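TCR alpha chain (Gallus gallus, PDB 6LIR) pairs with the TCR beta chain to form the chicken alpha-beta T-cell receptor, which probably recognises antigen presented by MHC molecules. Local coordinates at residues S29-R34 with P41-S46; V45-G50 with G59-S64; P115-L120 with C131-Y136; S148-V153 with L168-A173. One frame throughout, in Å; residues are numbered along the deposited sequence.

Contact 1. Residues S29-R34 with P41-S46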
loop_
_atom_site.group_PDB
_atom_site.type_symbol
_atom_site.label_atom_id
_atom_site.label_comp_id
_atom_site.label_asym_id
_atom_site.label_seq_id
_atom_site.Cartn_x
_atom_site.Cartn_y
_atom_site.Cartn_z
ATOM N N SER A 29 -7.614 -27.243 6.442
ATOM C CA SER A 29 -6.511 -26.782 5.618
ATOM C C SER A 29 -6.182 -25.357 6.026
ATOM O O SER A 29 -7.044 -24.614 6.505
ATOM C CB SER A 29 -6.848 -26.848 4.123
ATOM O OG SER A 29 -7.800 -25.860 3.776
ATOM N N ILE A 30 -4.918 -24.991 5.855
ATOM C CA ILE A 30 -4.429 -23.674 6.230
ATOM C C ILE A 30 -3.732 -23.072 5.022
ATOM O O ILE A 30 -2.932 -23.744 4.361
ATOM C CB ILE A 30 -3.473 -23.741 7.437
ATOM C CG1 ILE A 30 -4.244 -24.126 8.702
ATOM C CG2 ILE A 30 -2.766 -22.417 7.638
ATOM C CD1 ILE A 30 -3.360 -24.549 9.851
ATOM N N GLN A 31 -4.022 -21.807 4.747
ATOM C CA GLN A 31 -3.400 -21.084 3.654
ATOM C C GLN A 31 -2.854 -19.776 4.191
ATOM O O GLN A 31 -3.352 -19.233 5.182
ATOM C CB GLN A 31 -4.386 -20.788 2.515
ATOM C CG GLN A 31 -4.914 -22.017 1.807
ATOM C CD GLN A 31 -6.299 -21.798 1.231
ATOM O OE1 GLN A 31 -7.210 -22.591 1.467
ATOM N NE2 GLN A 31 -6.466 -20.718 0.473
ATOM N N TRP A 32 -1.848 -19.257 3.502
ATOM C CA TRP A 32 -1.262 -17.980 3.856
ATOM C C TRP A 32 -1.184 -17.130 2.603
ATOM O O TRP A 32 -0.880 -17.632 1.514
ATOM C CB TRP A 32 0.131 -18.144 4.467
ATOM C CG TRP A 32 0.120 -18.512 5.916
ATOM C CD1 TRP A 32 -0.060 -19.758 6.444
ATOM C CD2 TRP A 32 0.302 -17.627 7.027
ATOM N NE1 TRP A 32 0.002 -19.705 7.817
ATOM C CE2 TRP A 32 0.226 -18.408 8.200
ATOM C CE3 TRP A 32 0.531 -16.252 7.144
ATOM C CZ2 TRP A 32 0.368 -17.861 9.474
ATOM C CZ3 TRP A 32 0.671 -15.707 8.411
ATOM C CH2 TRP A 32 0.589 -16.512 9.560
ATOM N N TYR A 33 -1.465 -15.843 2.772
ATOM C CA TYR A 33 -1.438 -14.869 1.698
ATOM C C TYR A 33 -0.629 -13.671 2.165
ATOM O O TYR A 33 -0.423 -13.464 3.365
ATOM C CB TYR A 33 -2.853 -14.411 1.303
ATOM C CG TYR A 33 -3.736 -15.482 0.697
ATOM C CD1 TYR A 33 -4.331 -16.457 1.490
ATOM C CD2 TYR A 33 -3.993 -15.500 -0.667
ATOM C CE1 TYR A 33 -5.143 -17.433 0.936
ATOM C CE2 TYR A 33 -4.802 -16.470 -1.232
ATOM C CZ TYR A 33 -5.376 -17.433 -0.427
ATOM O OH TYR A 33 -6.180 -18.397 -0.993
ATOM N N ARG A 34 -0.167 -12.876 1.207
ATOM C CA ARG A 34 0.483 -11.622 1.537
ATOM C C ARG A 34 -0.013 -10.548 0.586
ATOM O O ARG A 34 -0.222 -10.797 -0.607
ATOM C CB ARG A 34 2.016 -11.744 1.513
ATOM C CG ARG A 34 2.679 -11.694 0.157
ATOM C CD ARG A 34 4.185 -11.604 0.341
ATOM N NE ARG A 34 4.911 -11.827 -0.903
ATOM C CZ ARG A 34 6.237 -11.851 -0.994
ATOM N NH1 ARG A 34 6.984 -11.669 0.091
ATOM N NH2 ARG A 34 6.815 -12.063 -2.167
ATOM N N PRO A 41 -4.310 -9.418 -1.867
ATOM C CA PRO A 41 -3.688 -10.606 -1.268
ATOM C C PRO A 41 -3.257 -11.616 -2.321
ATOM O O PRO A 41 -3.981 -11.893 -3.279
ATOM C CB PRO A 41 -4.793 -11.162 -0.366
ATOM C CG PRO A 41 -5.604 -9.962 -0.007
ATOM C CD PRO A 41 -5.593 -9.084 -1.227
ATOM N N ALA A 42 -2.047 -12.146 -2.156
ATOM C CA ALA A 42 -1.494 -13.111 -3.095
ATOM C C ALA A 42 -1.131 -14.396 -2.364
ATOM O O ALA A 42 -0.520 -14.361 -1.290
ATOM C CB ALA A 42 -0.259 -12.540 -3.807
ATOM N N PHE A 43 -1.477 -15.523 -2.985
ATOM C CA PHE A 43 -1.286 -16.840 -2.391
ATOM C C PHE A 43 0.196 -17.154 -2.205
ATOM O O PHE A 43 1.017 -16.898 -3.089
ATOM C CB PHE A 43 -1.944 -17.909 -3.267
ATOM C CG PHE A 43 -1.748 -19.313 -2.764
ATOM C CD1 PHE A 43 -2.418 -19.763 -1.637
ATOM C CD2 PHE A 43 -0.894 -20.186 -3.422
ATOM C CE1 PHE A 43 -2.234 -21.054 -1.171
ATOM C CE2 PHE A 43 -0.705 -21.478 -2.962
ATOM C CZ PHE A 43 -1.376 -21.913 -1.838
ATOM N N LEU A 44 0.542 -17.693 -1.035
ATOM C CA LEU A 44 1.914 -18.095 -0.747
ATOM C C LEU A 44 2.078 -19.599 -0.603
ATOM O O LEU A 44 2.924 -20.195 -1.279
ATOM C CB LEU A 44 2.412 -17.415 0.537
ATOM C CG LEU A 44 2.461 -15.889 0.595
ATOM C CD1 LEU A 44 2.977 -15.439 1.954
ATOM C CD2 LEU A 44 3.322 -15.332 -0.527
ATOM N N VAL A 45 1.288 -20.239 0.260
ATOM C CA VAL A 45 1.445 -21.664 0.529
ATOM C C VAL A 45 0.160 -22.180 1.161
ATOM O O VAL A 45 -0.599 -21.426 1.775
ATOM C CB VAL A 45 2.679 -21.910 1.438
ATOM C CG1 VAL A 45 2.452 -21.320 2.821
ATOM C CG2 VAL A 45 3.029 -23.391 1.519
ATOM N N SER A 46 -0.071 -23.482 1.036
ATOM C CA SER A 46 -1.203 -24.142 1.665
ATOM C C SER A 46 -0.760 -25.501 2.182
ATOM O O SER A 46 0.010 -26.199 1.519
ATOM C CB SER A 46 -2.370 -24.320 0.691
ATOM O OG SER A 46 -3.261 -25.307 1.171
#
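W32 and V45 form a hydrogen-bonded antiparallel pair, W32 N to V45 O at 3.0 Å, and the two strands run at 142° to each other. R34 and A42 make a second such pair. Between them lies a beta bulge: Y33 stands opposite F43, W32 O takes the N-H of L44, and the register slips by one. Y33 and F43 fall on one face with Q31 and S46. The edge of the F43 ring points at the face of the Y33 ring, a T-shaped stack with centroids 5.7 Å apart and planes at 70°. F43 CG is anti to its backbone N (chi1 178°), which swings the ring back over its own strand, and V45 N sits over the ring centre. Q31 CG packs on S46 CB at 3.6 Å. The Y33 hydroxyl bonds L99 N of the TCR beta chain, and S46 OG bonds N96 of that chain. A leucine in place of Y33 would probably deprive L99 N of its partner and leave the F43 edge without a ring face. Within the bulge, L44 CD2 meets R34 CG at 3.8 Å, the two side chains crossing at about a right angle. D81 pairs with the R34 guanidinium. This is the C-C' hairpin of an immunoglobulin V domain, whose outer face meets the partner V domain.

Contact 2. Residues V45-G50 with G59-S64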
loop_
_atom_site.group_PDB
_atom_site.type_symbol
_atom_site.label_atom_id
_atom_site.label_comp_id
_atom_site.label_asym_id
_atom_site.label_seq_id
_atom_site.Cartn_x
_atom_site.Cartn_y
_atom_site.Cartn_z
ATOM N N VAL A 45 1.288 -20.239 0.260
ATOM C CA VAL A 45 1.445 -21.664 0.529
ATOM C C VAL A 45 0.160 -22.180 1.161
ATOM O O VAL A 45 -0.599 -21.426 1.775
ATOM C CB VAL A 45 2.679 -21.910 1.438
ATOM C CG1 VAL A 45 2.452 -21.320 2.821
ATOM C CG2 VAL A 45 3.029 -23.391 1.519
ATOM N N SER A 46 -0.071 -23.482 1.036
ATOM C CA SER A 46 -1.203 -24.142 1.665
ATOM C C SER A 46 -0.760 -25.501 2.182
ATOM O O SER A 46 0.010 -26.199 1.519
ATOM C CB SER A 46 -2.370 -24.320 0.691
ATOM O OG SER A 46 -3.261 -25.307 1.171
ATOM N N ALA A 47 -1.263 -25.878 3.356
ATOM C CA ALA A 47 -0.935 -27.172 3.939
ATOM C C ALA A 47 -2.108 -27.675 4.766
ATOM O O ALA A 47 -2.955 -26.903 5.221
ATOM C CB ALA A 47 0.323 -27.103 4.811
ATOM N N VAL A 48 -2.147 -28.994 4.951
ATOM C CA VAL A 48 -3.123 -29.617 5.828
ATOM C C VAL A 48 -2.511 -30.072 7.151
ATOM O O VAL A 48 -3.230 -30.158 8.154
ATOM C CB VAL A 48 -3.838 -30.793 5.124
ATOM C CG1 VAL A 48 -4.498 -30.319 3.835
ATOM C CG2 VAL A 48 -2.867 -31.932 4.847
ATOM N N LYS A 49 -1.213 -30.375 7.184
ATOM C CA LYS A 49 -0.546 -30.786 8.413
ATOM C C LYS A 49 0.960 -30.651 8.231
ATOM O O LYS A 49 1.456 -30.422 7.125
ATOM C CB LYS A 49 -0.920 -32.222 8.799
ATOM C CG LYS A 49 -0.378 -33.277 7.848
ATOM C CD LYS A 49 -0.638 -34.679 8.383
ATOM C CE LYS A 49 0.365 -35.679 7.830
ATOM N NZ LYS A 49 0.401 -36.922 8.646
ATOM N N GLY A 50 1.682 -30.817 9.339
ATOM C CA GLY A 50 3.133 -30.794 9.398
ATOM C C GLY A 50 3.733 -29.485 8.912
ATOM O O GLY A 50 3.167 -28.401 9.080
ATOM N N GLY A 59 11.089 -19.837 2.993
ATOM C CA GLY A 59 10.791 -20.133 4.384
ATOM C C GLY A 59 10.003 -21.427 4.502
ATOM O O GLY A 59 10.088 -22.301 3.639
ATOM N N ARG A 60 9.220 -21.512 5.572
ATOM C CA ARG A 60 8.534 -22.760 5.866
ATOM C C ARG A 60 7.316 -22.477 6.728
ATOM O O ARG A 60 7.378 -21.688 7.679
ATOM C CB ARG A 60 9.465 -23.755 6.576
ATOM C CG ARG A 60 8.835 -25.121 6.871
ATOM C CD ARG A 60 9.883 -26.234 6.899
ATOM N NE ARG A 60 10.794 -26.096 8.034
ATOM C CZ ARG A 60 11.787 -26.938 8.313
ATOM N NH1 ARG A 60 12.012 -27.989 7.536
ATOM N NH2 ARG A 60 12.560 -26.726 9.372
ATOM N N LEU A 61 6.218 -23.133 6.379
ATOM C CA LEU A 61 4.977 -23.101 7.134
ATOM C C LEU A 61 4.901 -24.355 7.991
ATOM O O LEU A 61 5.125 -25.462 7.493
ATOM C CB LEU A 61 3.775 -23.022 6.192
ATOM C CG LEU A 61 2.426 -23.418 6.784
ATOM C CD1 LEU A 61 1.939 -22.337 7.734
ATOM C CD2 LEU A 61 1.405 -23.684 5.680
ATOM N N SER A 62 4.591 -24.183 9.272
ATOM C CA SER A 62 4.457 -25.296 10.204
ATOM C C SER A 62 3.080 -25.235 10.846
ATOM O O SER A 62 2.700 -24.208 11.418
ATOM C CB SER A 62 5.552 -25.276 11.276
ATOM O OG SER A 62 6.837 -25.553 10.733
ATOM N N VAL A 63 2.323 -26.323 10.713
ATOM C CA VAL A 63 0.987 -26.458 11.285
ATOM C C VAL A 63 1.082 -27.247 12.585
ATOM O O VAL A 63 1.696 -28.320 12.626
ATOM C CB VAL A 63 0.029 -27.150 10.299
ATOM C CG1 VAL A 63 -1.298 -27.494 10.978
ATOM C CG2 VAL A 63 -0.200 -26.283 9.073
ATOM N N SER A 64 0.462 -26.724 13.643
ATOM C CA SER A 64 0.479 -27.392 14.938
ATOM C C SER A 64 -0.166 -28.770 14.852
ATOM O O SER A 64 -1.009 -29.037 13.991
ATOM C CB SER A 64 -0.243 -26.548 15.987
ATOM O OG SER A 64 0.363 -25.272 16.107
HETATM O O HOH W 1 0.467 -30.707 11.931
#
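L61 CD2 is the methyl that meets both V45 and A47. L61 CD2 lies 3.7 Å from A47 CB and 3.9 Å from V45 CG1. The L61 side chain slants across that of V45. A47 CB also reaches V63 CG2, more loosely, at 4.4 Å. These contacts are purely apolar. The strands themselves do not pair here. Their axes stay 8.4 Å apart at closest approach and run at 29°, so side chains must bridge the distance.

Further along, the backbone takes over. The 45-50 segment leaves its strand after A47 and bends towards V63. V63 N gives a nearly straight hydrogen bond to G50 O, 2.8 Å long with 171° at the hydrogen. The donor is tilted 27° from the carbonyl plane. V63 CB rests 3.6 Å from the same G50 O. G50 has a positive phi, a backbone shape that glycine adopts easily. Water 1 accepts from G50 N and lies 2.8 Å from V63 O, to which it probably donates. One backbone bond and probably a water bridge thus link this loop to the strand end.

In the next shell, W32 packs on L61 and I30 on V63, while V54 lies against V45. S62 points the other way, and its hydroxyl bonds S51. The contact joins strand 42-47, at the edge of one sheet of the V domain, to strand 59-63 of the other. Strand 51-54 follows G50 and borders strand 59-63 in that second sheet.

Contact 3. Residues P115-L120 with C131-Y136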
loop_
_atom_site.group_PDB
_atom_site.type_symbol
_atom_site.label_atom_id
_atom_site.label_comp_id
_atom_site.label_asym_id
_atom_site.label_seq_id
_atom_site.Cartn_x
_atom_site.Cartn_y
_atom_site.Cartn_z
ATOM N N PRO A 115 23.254 11.208 8.093
ATOM C CA PRO A 115 22.030 12.011 8.003
ATOM C C PRO A 115 22.300 13.370 7.383
ATOM O O PRO A 115 23.278 14.040 7.717
ATOM C CB PRO A 115 21.566 12.135 9.458
ATOM C CG PRO A 115 22.719 11.735 10.305
ATOM C CD PRO A 115 23.780 11.113 9.466
ATOM N N SER A 116 21.423 13.765 6.464
ATOM C CA SER A 116 21.477 15.092 5.874
ATOM C C SER A 116 20.060 15.624 5.758
ATOM O O SER A 116 19.097 14.860 5.643
ATOM C CB SER A 116 22.139 15.083 4.496
ATOM O OG SER A 116 23.426 14.507 4.558
ATOM N N VAL A 117 19.944 16.941 5.831
ATOM C CA VAL A 117 18.667 17.631 5.755
ATOM C C VAL A 117 18.765 18.669 4.645
ATOM O O VAL A 117 19.808 19.310 4.478
ATOM C CB VAL A 117 18.294 18.259 7.115
ATOM C CG1 VAL A 117 17.088 19.130 6.985
ATOM C CG2 VAL A 117 18.007 17.161 8.131
ATOM N N TYR A 118 17.684 18.836 3.883
ATOM C CA TYR A 118 17.690 19.758 2.758
ATOM C C TYR A 118 16.331 20.423 2.631
ATOM O O TYR A 118 15.296 19.840 2.961
ATOM C CB TYR A 118 18.004 19.063 1.423
ATOM C CG TYR A 118 19.217 18.165 1.421
ATOM C CD1 TYR A 118 20.495 18.689 1.266
ATOM C CD2 TYR A 118 19.083 16.793 1.558
ATOM C CE1 TYR A 118 21.605 17.865 1.255
ATOM C CE2 TYR A 118 20.184 15.963 1.551
ATOM C CZ TYR A 118 21.441 16.502 1.399
ATOM O OH TYR A 118 22.539 15.672 1.392
ATOM N N ARG A 119 16.349 21.642 2.108
ATOM C CA ARG A 119 15.140 22.384 1.799
ATOM C C ARG A 119 14.933 22.359 0.295
ATOM O O ARG A 119 15.880 22.548 -0.476
ATOM C CB ARG A 119 15.235 23.832 2.278
ATOM C CG ARG A 119 14.691 24.067 3.666
ATOM C CD ARG A 119 15.664 24.888 4.487
ATOM N NE ARG A 119 15.923 26.200 3.896
ATOM C CZ ARG A 119 15.217 27.294 4.166
ATOM N NH1 ARG A 119 14.200 27.237 5.018
ATOM N NH2 ARG A 119 15.525 28.447 3.585
ATOM N N LEU A 120 13.694 22.142 -0.121
ATOM C CA LEU A 120 13.371 22.077 -1.532
ATOM C C LEU A 120 12.278 23.079 -1.851
ATOM O O LEU A 120 11.417 23.378 -1.017
ATOM C CB LEU A 120 12.893 20.678 -1.943
ATOM C CG LEU A 120 13.646 19.455 -1.424
ATOM C CD1 LEU A 120 13.018 18.184 -1.986
ATOM C CD2 LEU A 120 15.109 19.542 -1.791
ATOM N N CYS A 131 10.831 19.821 3.315
ATOM C CA CYS A 131 12.014 19.437 4.070
ATOM C C CYS A 131 12.316 17.968 3.827
ATOM O O CYS A 131 11.458 17.112 4.043
ATOM C CB CYS A 131 11.828 19.722 5.559
ATOM S SG CYS A 131 13.296 19.568 6.612
ATOM N N LEU A 132 13.537 17.679 3.397
ATOM C CA LEU A 132 13.948 16.315 3.100
ATOM C C LEU A 132 15.075 15.886 4.035
ATOM O O LEU A 132 16.145 16.502 4.049
ATOM C CB LEU A 132 14.388 16.216 1.641
ATOM C CG LEU A 132 14.939 14.875 1.156
ATOM C CD1 LEU A 132 13.888 13.758 1.157
ATOM C CD2 LEU A 132 15.578 15.012 -0.223
ATOM N N ILE A 133 14.837 14.819 4.796
ATOM C CA ILE A 133 15.852 14.183 5.630
ATOM C C ILE A 133 16.207 12.837 5.012
ATOM O O ILE A 133 15.325 11.996 4.801
ATOM C CB ILE A 133 15.372 14.020 7.084
ATOM C CG1 ILE A 133 14.858 15.351 7.635
ATOM C CG2 ILE A 133 16.499 13.485 7.954
ATOM C CD1 ILE A 133 13.344 15.496 7.581
ATOM N N THR A 134 17.494 12.619 4.746
ATOM C CA THR A 134 17.934 11.431 4.027
ATOM C C THR A 134 19.017 10.682 4.792
ATOM O O THR A 134 19.652 11.217 5.704
ATOM C CB THR A 134 18.485 11.779 2.635
ATOM O OG1 THR A 134 19.781 12.379 2.770
ATOM C CG2 THR A 134 17.576 12.747 1.923
ATOM N N ASP A 135 19.235 9.434 4.358
ATOM C CA ASP A 135 20.379 8.607 4.755
ATOM C C ASP A 135 20.620 8.607 6.264
ATOM O O ASP A 135 21.757 8.688 6.739
ATOM C CB ASP A 135 21.629 9.044 3.995
ATOM C CG ASP A 135 21.376 9.179 2.505
ATOM O OD1 ASP A 135 21.098 8.150 1.856
ATOM O OD2 ASP A 135 21.430 10.317 1.988
ATOM N N TYR A 136 19.542 8.494 7.024
ATOM C CA TYR A 136 19.592 8.466 8.477
ATOM C C TYR A 136 19.272 7.066 8.986
ATOM O O TYR A 136 18.884 6.172 8.227
ATOM C CB TYR A 136 18.607 9.479 9.073
ATOM C CG TYR A 136 17.171 9.248 8.645
ATOM C CD1 TYR A 136 16.332 8.412 9.375
ATOM C CD2 TYR A 136 16.659 9.864 7.511
ATOM C CE1 TYR A 136 15.017 8.199 8.984
ATOM C CE2 TYR A 136 15.349 9.659 7.114
ATOM C CZ TYR A 136 14.532 8.828 7.852
ATOM O OH TYR A 136 13.229 8.624 7.453
#
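V117 CG1 is anti to its backbone N (chi1 172°), and this brings it 3.8 Å from C131 SG, while CG2 turns to I133. V117 and I133 lie side by side, with CG2 of V117 touching CG1 of I133 at 3.7 Å. On the other face, T134 OG1 sits between its own backbone N and carbonyl carbon (chi1 74°). T134 OG1 meets the edge of the Y118 ring, 3.8 Å from Y118 CE2, and the two side chains cross at about a right angle. T134 OG1 also donates to D135 OD2 at 2.8 Å, from above the carboxylate plane.

The backbones pair as an antiparallel ladder. S116 with T134 and Y118 with L132 are the hydrogen-bonded pairs. The bond from L132 N to Y118 O, at 2.8 Å, is almost straight, 175° at the hydrogen. Past the ladder, P115 CB packs on Y136 CB at 4.0 Å.

C131 is disulfide-bonded to C180, so V117 packs beside the bridge that ties the two sheets of an immunoglobulin-type domain. A valine at T134 would probably cost D135 OD2 its hydroxyl donor, so that the carboxylate is steadied mainly by R186 of the TCR beta chain.

The two faces differ in chemistry. Around V117, I133 and the disulfide the face is apolar, consistent with a domain core; R119, on the same face, is salt-bridged to D194 and E129. On the opposite face Y118 OH bonds E133 of the beta chain. From the loop end, the D135 carboxylate forms a salt bridge with R186 of that chain, with T134 as its second-shell donor.

Contact 4. Residues S148-V153 with L168-A173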
loop_
_atom_site.group_PDB
_atom_site.type_symbol
_atom_site.label_atom_id
_atom_site.label_comp_id
_atom_site.label_asym_id
_atom_site.label_seq_id
_atom_site.Cartn_x
_atom_site.Cartn_y
_atom_site.Cartn_z
ATOM N N SER A 148 3.517 16.171 11.171
ATOM C CA SER A 148 3.043 16.038 9.810
ATOM C C SER A 148 4.086 15.450 8.868
ATOM O O SER A 148 3.955 15.618 7.650
ATOM C CB SER A 148 2.636 17.419 9.293
ATOM O OG SER A 148 3.601 18.394 9.690
ATOM N N LYS A 149 5.116 14.783 9.389
ATOM C CA LYS A 149 6.141 14.181 8.542
ATOM C C LYS A 149 5.772 12.741 8.202
ATOM O O LYS A 149 5.003 12.092 8.917
ATOM C CB LYS A 149 7.521 14.217 9.208
ATOM C CG LYS A 149 7.827 13.009 10.082
ATOM C CD LYS A 149 7.154 13.102 11.449
ATOM C CE LYS A 149 7.779 12.097 12.400
ATOM N NZ LYS A 149 6.961 11.911 13.618
ATOM N N THR A 150 6.302 12.260 7.076
ATOM C CA THR A 150 6.133 10.879 6.642
ATOM C C THR A 150 7.494 10.307 6.266
ATOM O O THR A 150 8.420 11.040 5.917
ATOM C CB THR A 150 5.160 10.762 5.460
ATOM O OG1 THR A 150 5.403 11.818 4.526
ATOM C CG2 THR A 150 3.718 10.843 5.951
ATOM N N GLU A 151 7.609 8.981 6.344
ATOM C CA GLU A 151 8.883 8.292 6.193
ATOM C C GLU A 151 8.736 7.151 5.198
ATOM O O GLU A 151 7.676 6.530 5.102
ATOM C CB GLU A 151 9.385 7.756 7.552
ATOM C CG GLU A 151 10.536 6.771 7.461
ATOM C CD GLU A 151 11.052 6.334 8.821
ATOM O OE1 GLU A 151 12.009 6.959 9.320
ATOM O OE2 GLU A 151 10.508 5.359 9.385
ATOM N N THR A 152 9.812 6.883 4.457
ATOM C CA THR A 152 9.848 5.768 3.522
ATOM C C THR A 152 11.274 5.242 3.430
ATOM O O THR A 152 12.215 5.835 3.960
ATOM C CB THR A 152 9.362 6.178 2.128
ATOM O OG1 THR A 152 8.330 7.162 2.249
ATOM C CG2 THR A 152 8.809 4.974 1.403
ATOM N N VAL A 153 11.416 4.101 2.752
ATOM C CA VAL A 153 12.704 3.517 2.401
ATOM C C VAL A 153 12.682 3.220 0.912
ATOM O O VAL A 153 11.699 2.679 0.394
ATOM C CB VAL A 153 13.005 2.223 3.191
ATOM C CG1 VAL A 153 14.501 1.951 3.219
ATOM C CG2 VAL A 153 12.442 2.300 4.587
ATOM N N LEU A 168 14.105 8.004 3.936
ATOM C CA LEU A 168 13.766 9.376 3.595
ATOM C C LEU A 168 12.562 9.783 4.422
ATOM O O LEU A 168 11.596 9.024 4.532
ATOM C CB LEU A 168 13.432 9.531 2.102
ATOM C CG LEU A 168 14.362 8.942 1.043
ATOM C CD1 LEU A 168 13.691 8.976 -0.328
ATOM C CD2 LEU A 168 15.682 9.691 1.015
ATOM N N SER A 169 12.628 10.974 4.998
ATOM C CA SER A 169 11.511 11.581 5.702
ATOM C C SER A 169 11.260 12.953 5.099
ATOM O O SER A 169 12.197 13.633 4.676
ATOM C CB SER A 169 11.773 11.689 7.213
ATOM O OG SER A 169 11.480 10.459 7.864
ATOM N N THR A 170 9.993 13.358 5.048
ATOM C CA THR A 170 9.659 14.665 4.498
ATOM C C THR A 170 8.526 15.297 5.288
ATOM O O THR A 170 7.689 14.609 5.872
ATOM C CB THR A 170 9.221 14.588 3.023
ATOM O OG1 THR A 170 8.214 13.579 2.869
ATOM C CG2 THR A 170 10.398 14.281 2.113
ATOM N N TYR A 171 8.513 16.627 5.285
ATOM C CA TYR A 171 7.402 17.416 5.791
ATOM C C TYR A 171 7.445 18.766 5.094
ATOM O O TYR A 171 8.514 19.239 4.698
ATOM C CB TYR A 171 7.416 17.559 7.324
ATOM C CG TYR A 171 8.591 18.296 7.941
ATOM C CD1 TYR A 171 8.589 19.682 8.055
ATOM C CD2 TYR A 171 9.677 17.601 8.458
ATOM C CE1 TYR A 171 9.651 20.355 8.636
ATOM C CE2 TYR A 171 10.742 18.265 9.042
ATOM C CZ TYR A 171 10.725 19.642 9.127
ATOM O OH TYR A 171 11.783 20.308 9.708
ATOM N N TRP A 172 6.270 19.361 4.910
ATOM C CA TRP A 172 6.130 20.560 4.098
ATOM C C TRP A 172 5.216 21.549 4.803
ATOM O O TRP A 172 4.365 21.167 5.610
ATOM C CB TRP A 172 5.555 20.227 2.717
ATOM C CG TRP A 172 4.169 19.678 2.810
ATOM C CD1 TRP A 172 3.814 18.376 3.007
ATOM C CD2 TRP A 172 2.948 20.420 2.740
ATOM N NE1 TRP A 172 2.446 18.260 3.054
ATOM C CE2 TRP A 172 1.891 19.501 2.891
ATOM C CE3 TRP A 172 2.645 21.774 2.557
ATOM C CZ2 TRP A 172 0.554 19.889 2.864
ATOM C CZ3 TRP A 172 1.316 22.158 2.532
ATOM C CH2 TRP A 172 0.288 21.220 2.683
ATOM N N ALA A 173 5.393 22.826 4.477
ATOM C CA ALA A 173 4.606 23.895 5.077
ATOM C C ALA A 173 4.788 25.146 4.233
ATOM O O ALA A 173 5.696 25.219 3.398
ATOM C CB ALA A 173 5.022 24.160 6.529
HETATM O O HOH W 2 4.254 18.357 6.362
#
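L168 pairs with T152 in an antiparallel hairpin of the immunoglobulin-like constant domain, the strands meeting at 155°. They form a hydrogen-bonded pair, with T152 N to L168 O at 2.8 Å and a return bond from L168 N. S169 comes next, opposite E151. S169 OG lies 3.4 Å from E151 CB but finds its hydrogen-bond partner in Y136. The Y136 hydroxyl also bonds E151 OE1, so one tyrosine links both strands.

T170 pairs with T150 through two backbone bonds, 3.0 Å for T150 N to T170 O and 2.9 Å for T170 N to T150 O. Their side chains slant across one another, and T150 OG1 and T170 OG1 are 3.7 Å apart. These hydroxyls turn to the TCR beta chain, where T150 OG1 bonds D169 and T170 OG1 is weakly bonded by R184.

Y171 CG sits between the backbone N and carbonyl carbon (chi1 64°), and the end of the ring leads away from the 148-153 segment to Q179, whose O its hydroxyl bonds. Y171 CB rests 3.8 Å from K149 CB. At W172 direct pairing gives way to solvent: water 2 accepts from W172 N at 2.7 Å and donates to S148 O at 3.0 Å.

In the fold
Contacts 1 and 2 belong to the V domain, and contacts 3 and 4 to the constant domain on the other side of the chain's centre. Contacts 1 and 3 are largely buried; contacts 2 and 4 are only partly so, and each includes a bridging water. Contacts 1 and 2 share V45 and S46 on strand 42-47. Contacts 3 and 4 join neighbouring strands of one sheet, where C131 N meets Y171 O. Contacts 1, 3 and 4 are antiparallel ladders facing the beta chain, the first mainly aromatic, the others richer in hydroxyls. Contact 2 instead spans two sheets through aliphatic packing and one direct backbone bond. Centres of contacts 1 and 3 are about 39 Å apart.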